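Local coordinates for protein mini spindles (Drosophila melanogaster, PDB 5VJC), which probably binds tubulin through TOG domains built of HEAT repeats, and so promotes microtubule dynamics and mitotic spindle formation, at residues V70-Q73 with L74-L78; M59-D63 with F64-L68; T97-F100 with Y101-N104; P148-A151 with V152-G155. All coordinates share one frame; numbering follows the deposited sequence.

Contact 1 (V70-Q73 with L74-L78)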
# COMPACT_ATOMS: atom_id res chain seq x y z
N VAL A 70 -9.47 -16.29 -10.39
CA VAL A 70 -10.11 -15.74 -9.19
C VAL A 70 -10.36 -14.24 -9.31
O VAL A 70 -11.46 -13.75 -9.05
CB VAL A 70 -9.26 -16.02 -7.93
CG1 VAL A 70 -9.77 -15.20 -6.74
CG2 VAL A 70 -9.29 -17.51 -7.59
N ILE A 71 -9.34 -13.50 -9.74
CA ILE A 71 -9.49 -12.05 -9.89
C ILE A 71 -10.55 -11.69 -10.94
O ILE A 71 -11.38 -10.81 -10.72
CB ILE A 71 -8.16 -11.38 -10.27
CG1 ILE A 71 -7.20 -11.45 -9.07
CG2 ILE A 71 -8.41 -9.93 -10.70
CD1 ILE A 71 -5.74 -11.40 -9.44
N GLU A 72 -10.53 -12.38 -12.08
CA GLU A 72 -11.57 -12.19 -13.08
C GLU A 72 -12.98 -12.47 -12.52
O GLU A 72 -13.92 -11.73 -12.78
CB GLU A 72 -11.31 -13.08 -14.29
CG GLU A 72 -12.30 -12.87 -15.41
CD GLU A 72 -11.98 -13.75 -16.61
OE1 GLU A 72 -12.05 -14.99 -16.49
OE2 GLU A 72 -11.63 -13.18 -17.67
N GLN A 73 -13.13 -13.54 -11.76
CA GLN A 73 -14.44 -13.85 -11.19
C GLN A 73 -14.87 -12.77 -10.20
O GLN A 73 -15.99 -12.29 -10.23
CB GLN A 73 -14.41 -15.23 -10.53
CG GLN A 73 -14.45 -16.36 -11.55
CD GLN A 73 -14.08 -17.69 -10.95
OE1 GLN A 73 -13.41 -17.76 -9.93
NE2 GLN A 73 -14.52 -18.76 -11.59
N LEU A 74 -13.95 -12.35 -9.32
CA LEU A 74 -14.30 -11.31 -8.36
C LEU A 74 -14.63 -10.00 -9.07
O LEU A 74 -15.55 -9.28 -8.66
CB LEU A 74 -13.15 -11.10 -7.37
CG LEU A 74 -12.84 -12.25 -6.42
CD1 LEU A 74 -11.48 -12.04 -5.74
CD2 LEU A 74 -13.96 -12.36 -5.39
N SER A 75 -13.88 -9.70 -10.13
CA SER A 75 -14.13 -8.47 -10.88
C SER A 75 -15.54 -8.45 -11.48
O SER A 75 -16.23 -7.44 -11.43
CB SER A 75 -13.08 -8.28 -11.99
OG SER A 75 -13.33 -7.07 -12.69
N GLU A 76 -15.96 -9.58 -12.05
CA GLU A 76 -17.30 -9.67 -12.63
C GLU A 76 -18.37 -9.63 -11.53
O GLU A 76 -19.42 -9.00 -11.70
CB GLU A 76 -17.44 -10.94 -13.46
CG GLU A 76 -17.44 -10.69 -14.96
CD GLU A 76 -16.55 -11.66 -15.71
OE1 GLU A 76 -16.16 -12.70 -15.14
OE2 GLU A 76 -16.23 -11.37 -16.89
N ASP A 77 -18.08 -10.26 -10.40
CA ASP A 77 -19.06 -10.38 -9.30
C ASP A 77 -19.31 -9.05 -8.60
O ASP A 77 -20.29 -8.90 -7.87
CB ASP A 77 -18.59 -11.42 -8.28
CG ASP A 77 -19.65 -11.73 -7.23
OD1 ASP A 77 -20.80 -12.00 -7.61
OD2 ASP A 77 -19.33 -11.66 -6.02
N LEU A 78 -18.41 -8.09 -8.81
CA LEU A 78 -18.40 -6.87 -8.00
C LEU A 78 -19.60 -5.94 -8.25
O LEU A 78 -20.13 -5.35 -7.32
CB LEU A 78 -17.09 -6.10 -8.21
CG LEU A 78 -16.94 -4.76 -7.47
CD1 LEU A 78 -17.20 -4.86 -5.98
CD2 LEU A 78 -15.54 -4.18 -7.72
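Leu-74 N donates to Val-70 O at 2.9 Å, the first of four successive i to i+4 backbone bonds that run through this piece of helix. Ser-75 N follows to Ile-71 O at 2.8 Å, Glu-76 N to Glu-72 O at 3.1 Å and Asp-77 N to Gln-73 O at 2.9 Å, all with N-H angles of 150° or more. On the outer face Glu-72 and Glu-76 run side by side and point the same way, their OE1 atoms 4.9 Å apart. These like charges probably repel mildly, and both side chains are exposed to solvent. The hydroxyl of Ser-75 turns to another helix, where its OG is hydrogen-bonded to Gln-117 OE1 of helix 105-124. On the buried face Val-70 and Leu-74 also lie alongside each other, one turn apart, and Val-70 CG1 meets Leu-74 CD1 at 3.7 Å. Val-70 sends CG1 opposite its own backbone N (chi1 168°), beside the carbonyl carbon, which carries this methyl toward the next turn. Leu-74 CG also packs on Val-70 O at 3.3 Å. Val-70 continues onto Met-59 and Trp-95, while Ile-71 and Leu-74 reach Tyr-114. An apolar stripe under a charged outer face marks an amphipathic helix of a HEAT-repeat solenoid, here within a TOG domain.

Contact 2 (M59-D63 with F64-L68)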
# COMPACT_ATOMS: atom_id res chain seq x y z
N MET A 59 -8.00 -20.05 -5.02
CA MET A 59 -7.26 -19.00 -4.33
C MET A 59 -5.93 -19.51 -3.80
O MET A 59 -4.94 -18.77 -3.78
CB MET A 59 -8.10 -18.44 -3.18
CG MET A 59 -9.10 -17.38 -3.60
SD MET A 59 -10.25 -16.93 -2.27
CE MET A 59 -10.93 -15.43 -2.95
N PHE A 60 -5.90 -20.76 -3.36
CA PHE A 60 -4.69 -21.28 -2.76
C PHE A 60 -4.01 -22.34 -3.63
O PHE A 60 -3.15 -23.08 -3.18
CB PHE A 60 -5.00 -21.79 -1.35
CG PHE A 60 -5.53 -20.70 -0.45
CD1 PHE A 60 -4.66 -19.79 0.14
CD2 PHE A 60 -6.90 -20.52 -0.26
CE1 PHE A 60 -5.13 -18.75 0.95
CE2 PHE A 60 -7.39 -19.48 0.55
CZ PHE A 60 -6.51 -18.59 1.15
N HIS A 61 -4.37 -22.36 -4.90
CA HIS A 61 -3.67 -23.17 -5.88
C HIS A 61 -2.28 -22.54 -6.11
O HIS A 61 -2.11 -21.32 -6.01
CB HIS A 61 -4.47 -23.25 -7.18
CG HIS A 61 -4.12 -24.42 -8.04
ND1 HIS A 61 -2.88 -24.56 -8.64
CD2 HIS A 61 -4.84 -25.51 -8.40
CE1 HIS A 61 -2.86 -25.68 -9.34
NE2 HIS A 61 -4.03 -26.28 -9.21
N ASP A 62 -1.28 -23.36 -6.41
CA ASP A 62 0.06 -22.83 -6.63
C ASP A 62 0.20 -22.15 -7.99
O ASP A 62 1.08 -21.32 -8.19
CB ASP A 62 1.11 -23.94 -6.48
CG ASP A 62 1.88 -23.85 -5.16
OD1 ASP A 62 1.37 -23.23 -4.19
OD2 ASP A 62 3.00 -24.41 -5.08
N ASP A 63 -0.68 -22.50 -8.92
CA ASP A 63 -0.57 -22.04 -10.31
C ASP A 63 -1.19 -20.66 -10.47
O ASP A 63 -2.39 -20.49 -10.25
CB ASP A 63 -1.23 -23.06 -11.24
CG ASP A 63 -0.98 -22.78 -12.72
OD1 ASP A 63 -1.09 -21.61 -13.15
OD2 ASP A 63 -0.68 -23.74 -13.47
N PHE A 64 -0.38 -19.68 -10.88
CA PHE A 64 -0.83 -18.29 -10.96
C PHE A 64 -2.04 -18.12 -11.87
O PHE A 64 -2.78 -17.15 -11.76
CB PHE A 64 0.30 -17.37 -11.44
CG PHE A 64 0.56 -17.45 -12.93
CD1 PHE A 64 -0.10 -16.61 -13.82
CD2 PHE A 64 1.46 -18.38 -13.43
CE1 PHE A 64 0.14 -16.70 -15.20
CE2 PHE A 64 1.71 -18.47 -14.81
CZ PHE A 64 1.05 -17.63 -15.69
N ARG A 65 -2.24 -19.05 -12.80
CA ARG A 65 -3.36 -18.93 -13.72
C ARG A 65 -4.71 -19.07 -13.02
O ARG A 65 -5.71 -18.51 -13.48
CB ARG A 65 -3.21 -19.94 -14.85
CG ARG A 65 -2.06 -19.57 -15.80
CD ARG A 65 -1.93 -20.55 -16.92
NE ARG A 65 -1.65 -21.88 -16.41
CZ ARG A 65 -0.63 -22.64 -16.81
NH1 ARG A 65 0.20 -22.20 -17.74
NH2 ARG A 65 -0.45 -23.85 -16.27
N TYR A 66 -4.75 -19.80 -11.91
CA TYR A 66 -5.98 -19.88 -11.11
C TYR A 66 -6.21 -18.59 -10.33
O TYR A 66 -7.35 -18.22 -10.03
CB TYR A 66 -5.94 -21.09 -10.17
CG TYR A 66 -5.99 -22.38 -10.95
CD1 TYR A 66 -7.14 -22.75 -11.64
CD2 TYR A 66 -4.86 -23.18 -11.07
CE1 TYR A 66 -7.17 -23.92 -12.39
CE2 TYR A 66 -4.89 -24.35 -11.81
CZ TYR A 66 -6.05 -24.71 -12.46
OH TYR A 66 -6.06 -25.87 -13.20
N HIS A 67 -5.12 -17.90 -9.99
CA HIS A 67 -5.22 -16.58 -9.37
C HIS A 67 -5.80 -15.55 -10.33
O HIS A 67 -6.59 -14.68 -9.92
CB HIS A 67 -3.85 -16.13 -8.89
CG HIS A 67 -3.17 -17.12 -8.00
ND1 HIS A 67 -1.81 -17.11 -7.78
CD2 HIS A 67 -3.66 -18.17 -7.30
CE1 HIS A 67 -1.50 -18.10 -6.97
NE2 HIS A 67 -2.60 -18.76 -6.66
N LEU A 68 -5.41 -15.63 -11.60
CA LEU A 68 -5.97 -14.71 -12.58
C LEU A 68 -7.46 -14.98 -12.71
O LEU A 68 -8.25 -14.06 -12.80
CB LEU A 68 -5.29 -14.83 -13.96
CG LEU A 68 -3.84 -14.31 -14.09
CD1 LEU A 68 -3.27 -14.69 -15.45
CD2 LEU A 68 -3.76 -12.81 -13.90
O HOH W 1 2.33 -20.24 -10.34
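The Tyr-66 ring brings CD2 over one face of the His-61 imidazole, 3.3 Å above its centre; the rings are oblique, with planes at 37° and centroids 4.1 Å apart. His-61 CG is swung opposite its backbone N (chi1 -159°), which brings the ring back over the following helix turn. In its own plane the imidazole accepts from Asp-63 N through ND1 at 3.0 Å, a bond that helps fix the ring's rotation. Asp-63 CB meanwhile sits at the edge of the Tyr-66 ring, near its plane, and Asp-63 O receives Tyr-66 N. Asp-63 is the N-cap of helix 64-77: its OD1 takes Arg-65 N at 2.8 Å on the anti lone pair, while OD2 forms a salt bridge with Arg-65 NH2 at 2.8 Å, whose hydrogen bond is weak. The arginine is bent at chi3 and folds back to reach the oxygen. One carboxylate thus serves both the first turn's backbone and a nearby positive charge. A water bridges Asp-62 O and Phe-64 N across the same bend. Deeper in, the His-67 ring is turned so that NE2 donates to His-61 O at 2.7 Å, the oxygen tilted 24° out of the ring plane, and Asp-63 O lies over one face of this ring. Trp-95 of helix 89-99 packs against His-67 and hydrogen-bonds Met-59 O through NE1.

Contact 3 (T97-F100 with Y101-N104)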
# COMPACT_ATOMS: atom_id res chain seq x y z
N THR A 97 -2.65 -9.46 -0.73
CA THR A 97 -1.33 -9.22 -0.14
C THR A 97 -0.43 -10.46 -0.32
O THR A 97 0.78 -10.32 -0.48
CB THR A 97 -1.37 -8.84 1.37
OG1 THR A 97 -1.79 -9.96 2.16
CG2 THR A 97 -2.28 -7.61 1.63
N LEU A 98 -1.02 -11.66 -0.31
CA LEU A 98 -0.22 -12.85 -0.61
C LEU A 98 0.28 -12.85 -2.06
O LEU A 98 1.43 -13.17 -2.33
CB LEU A 98 -1.01 -14.13 -0.33
CG LEU A 98 -1.46 -14.32 1.11
CD1 LEU A 98 -2.36 -15.55 1.17
CD2 LEU A 98 -0.25 -14.48 2.06
N ARG A 99 -0.60 -12.46 -2.98
CA ARG A 99 -0.26 -12.35 -4.40
C ARG A 99 0.78 -11.27 -4.71
O ARG A 99 1.38 -11.27 -5.79
CB ARG A 99 -1.52 -12.08 -5.23
CG ARG A 99 -2.42 -13.31 -5.32
CD ARG A 99 -1.52 -14.50 -5.53
NE ARG A 99 -2.10 -15.79 -5.15
CZ ARG A 99 -2.56 -16.09 -3.95
NH1 ARG A 99 -2.57 -15.19 -2.98
NH2 ARG A 99 -3.06 -17.31 -3.72
N PHE A 100 0.97 -10.34 -3.79
CA PHE A 100 1.99 -9.32 -3.99
C PHE A 100 3.40 -9.89 -3.86
O PHE A 100 4.36 -9.29 -4.34
CB PHE A 100 1.81 -8.16 -3.01
CG PHE A 100 0.57 -7.33 -3.27
CD1 PHE A 100 -0.07 -7.38 -4.49
CD2 PHE A 100 0.05 -6.52 -2.28
CE1 PHE A 100 -1.21 -6.61 -4.74
CE2 PHE A 100 -1.09 -5.74 -2.51
CZ PHE A 100 -1.72 -5.80 -3.74
N TYR A 101 3.54 -11.05 -3.23
CA TYR A 101 4.85 -11.67 -3.06
C TYR A 101 5.17 -12.69 -4.15
O TYR A 101 6.31 -13.12 -4.29
CB TYR A 101 4.95 -12.32 -1.68
CG TYR A 101 4.99 -11.28 -0.59
CD1 TYR A 101 3.81 -10.77 -0.06
CD2 TYR A 101 6.19 -10.76 -0.14
CE1 TYR A 101 3.83 -9.80 0.93
CE2 TYR A 101 6.22 -9.79 0.84
CZ TYR A 101 5.04 -9.32 1.37
OH TYR A 101 5.06 -8.36 2.35
N ASP A 102 4.16 -13.05 -4.93
CA ASP A 102 4.40 -13.91 -6.09
C ASP A 102 5.01 -13.07 -7.20
O ASP A 102 4.85 -11.85 -7.24
CB ASP A 102 3.10 -14.57 -6.55
CG ASP A 102 2.47 -15.47 -5.47
OD1 ASP A 102 3.12 -15.75 -4.44
OD2 ASP A 102 1.31 -15.89 -5.66
N THR A 103 5.73 -13.73 -8.10
CA THR A 103 6.53 -13.02 -9.09
C THR A 103 5.81 -12.84 -10.41
O THR A 103 6.46 -12.59 -11.43
CB THR A 103 7.87 -13.74 -9.38
OG1 THR A 103 7.60 -15.04 -9.90
CG2 THR A 103 8.72 -13.86 -8.12
N ASN A 104 4.49 -12.96 -10.43
CA ASN A 104 3.83 -12.88 -11.72
C ASN A 104 3.25 -11.51 -12.01
O ASN A 104 2.38 -11.02 -11.29
CB ASN A 104 2.74 -13.94 -11.83
CG ASN A 104 2.31 -14.14 -13.25
OD1 ASN A 104 1.47 -13.41 -13.76
ND2 ASN A 104 2.90 -15.12 -13.92
O HOH W 2 2.56 -15.65 -2.08
O HOH W 3 1.54 -12.24 -8.36
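Tyr-101 and Asp-102 turn back on the last turn of helix 89-99 in a largely buried local contact, where the chain leaves this helix for the loop before helix 105-124. Tyr-101 N donates to Leu-98 O at 3.1 Å, and a weak bond joins Asp-102 N to Arg-99 O. The Tyr-101 ring presents its edge to the helix end, with CD1 3.1 Å from Thr-97 O. Its OH is hydrogen-bonded to His-140 ND1 of helix 131-142, the helix against which Phe-100 also packs. Arg-99 and Asp-102 lie alongside each other, and the arginine, bent at chi2 (-41°), brings NE within 3.4 Å of Asp-102 OD2. OD2 stands well out of the guanidinium plane, so no N-H points at it and the salt bridge rests on charge; the two planes are 63° apart. A water held by Leu-98 O lies implausibly close to Asp-102 OD1, so that this bridge is doubtful. An asparagine here is likely to leave the buried Arg-99 without its nearby negative charge. A second water spans Arg-99 O and Asn-104 O, the latter residue being the N-cap of helix 105-124. The chemistry implies one sound backbone bond at the helix end, supplemented by a charge attraction that fixes no N-H direction and so probably tolerates some shift of the two groups.

Contact 4 (P148-A151 with V152-G155)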
# COMPACT_ATOMS: atom_id res chain seq x y z
N PRO A 148 10.03 -3.39 -10.86
CA PRO A 148 10.68 -3.19 -12.16
C PRO A 148 9.70 -2.78 -13.26
O PRO A 148 10.10 -2.08 -14.19
CB PRO A 148 11.26 -4.57 -12.48
CG PRO A 148 11.43 -5.25 -11.17
CD PRO A 148 10.42 -4.66 -10.22
N LYS A 149 8.44 -3.20 -13.16
CA LYS A 149 7.49 -2.98 -14.24
C LYS A 149 6.61 -1.76 -14.06
O LYS A 149 5.93 -1.58 -13.02
CB LYS A 149 6.63 -4.22 -14.46
CG LYS A 149 7.46 -5.35 -15.05
CD LYS A 149 6.62 -6.52 -15.45
CE LYS A 149 7.54 -7.69 -15.82
NZ LYS A 149 8.63 -7.27 -16.73
N ASP A 150 6.63 -0.92 -15.09
CA ASP A 150 5.86 0.31 -15.16
C ASP A 150 4.37 0.14 -14.81
O ASP A 150 3.81 0.93 -14.05
CB ASP A 150 5.99 0.90 -16.56
CG ASP A 150 5.38 2.25 -16.67
OD1 ASP A 150 6.12 3.24 -16.49
OD2 ASP A 150 4.17 2.33 -16.94
N ALA A 151 3.72 -0.88 -15.37
CA ALA A 151 2.28 -1.01 -15.16
C ALA A 151 1.95 -1.38 -13.71
O ALA A 151 0.92 -0.97 -13.18
CB ALA A 151 1.68 -2.03 -16.10
N VAL A 152 2.84 -2.14 -13.08
CA VAL A 152 2.69 -2.45 -11.65
C VAL A 152 2.84 -1.19 -10.79
O VAL A 152 1.99 -0.92 -9.94
CB VAL A 152 3.71 -3.50 -11.18
CG1 VAL A 152 3.58 -3.74 -9.68
CG2 VAL A 152 3.51 -4.82 -11.94
N ARG A 153 3.90 -0.42 -11.02
CA ARG A 153 4.11 0.81 -10.27
C ARG A 153 2.93 1.77 -10.43
O ARG A 153 2.45 2.35 -9.45
CB ARG A 153 5.41 1.50 -10.71
CG ARG A 153 6.67 0.67 -10.52
CD ARG A 153 7.92 1.55 -10.58
NE ARG A 153 8.02 2.23 -11.87
CZ ARG A 153 8.61 1.72 -12.94
NH1 ARG A 153 9.17 0.52 -12.88
NH2 ARG A 153 8.65 2.41 -14.08
N ASN A 154 2.45 1.93 -11.67
CA ASN A 154 1.29 2.80 -11.88
C ASN A 154 0.03 2.30 -11.15
O ASN A 154 -0.78 3.10 -10.66
CB ASN A 154 1.00 2.97 -13.37
CG ASN A 154 1.93 3.99 -14.02
OD1 ASN A 154 2.55 4.80 -13.33
ND2 ASN A 154 2.04 3.95 -15.35
N GLY A 155 -0.14 0.99 -11.10
CA GLY A 155 -1.33 0.40 -10.51
C GLY A 155 -1.29 0.60 -9.00
O GLY A 155 -2.28 0.97 -8.39
O HOH W 4 10.36 0.66 -15.98
O HOH W 5 9.28 2.91 -17.03
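Lys-149 O receives Arg-153 N at 3.1 Å with an N-H...O angle of 170°, the opening i to i+4 link of helix 150-166, with Lys-149 at the N-cap. The series continues through Asn-154 N to Asp-150 O at 2.9 Å and Gly-155 N to Ala-151 O at 3.0 Å, while Pro-148 leads in from the loop. Arg-153 folds back over this first turn, bent at chi3 (-60°), and lays one face of its guanidinium on the backbone, with Asp-150 CA 3.6 Å above the plane and offset toward the rim. At the edge of the same group NH1 makes a weak bond to Pro-148 O at 3.1 Å, and NH1 also donates to Asp-147 O. NH2 faces Asp-150 OD1 at 3.6 Å in a salt bridge, with the carboxylate plane turned 85° from the guanidinium. Two waters lie in the guanidinium plane; one joins NH2 to Pro-148 O, the other joins it more weakly to Asp-150 OD1. A leucine in place of Arg-153 would probably leave the loop carbonyls of Asp-147 and Pro-148 without their arginine donor and Asp-150 without its ion-pair mate. Opposite in character is Val-152, buried against Leu-108 and Leu-112 of helix 105-124, with CG2 beside Lys-149 CB at 4.1 Å. This is the N-terminal turn of a solenoid helix in the TOG domain, its arginine folded back on the preceding loop and its valine packed on helix 105-124.

From the N terminus, contact 2 comes first, closing the short turn between helices 53-59 and 64-77. Contact 1 follows farther along the same helix 64-77 and touches contact 2. Contact 3 closes the exit from helix 89-99 toward helix 105-124, and contact 4 begins helix 150-166. All four are local and in series, so none nests in or crosses another. Contacts 2 and 3 nevertheless meet in space, their centres about 11 Å apart, with His-67 beside Arg-99 and Asp-102, and Phe-64 beside Asn-104. Contact 4 touches none of the others, yet Val-152 and Phe-100 of contact 3 share Leu-108 of helix 105-124.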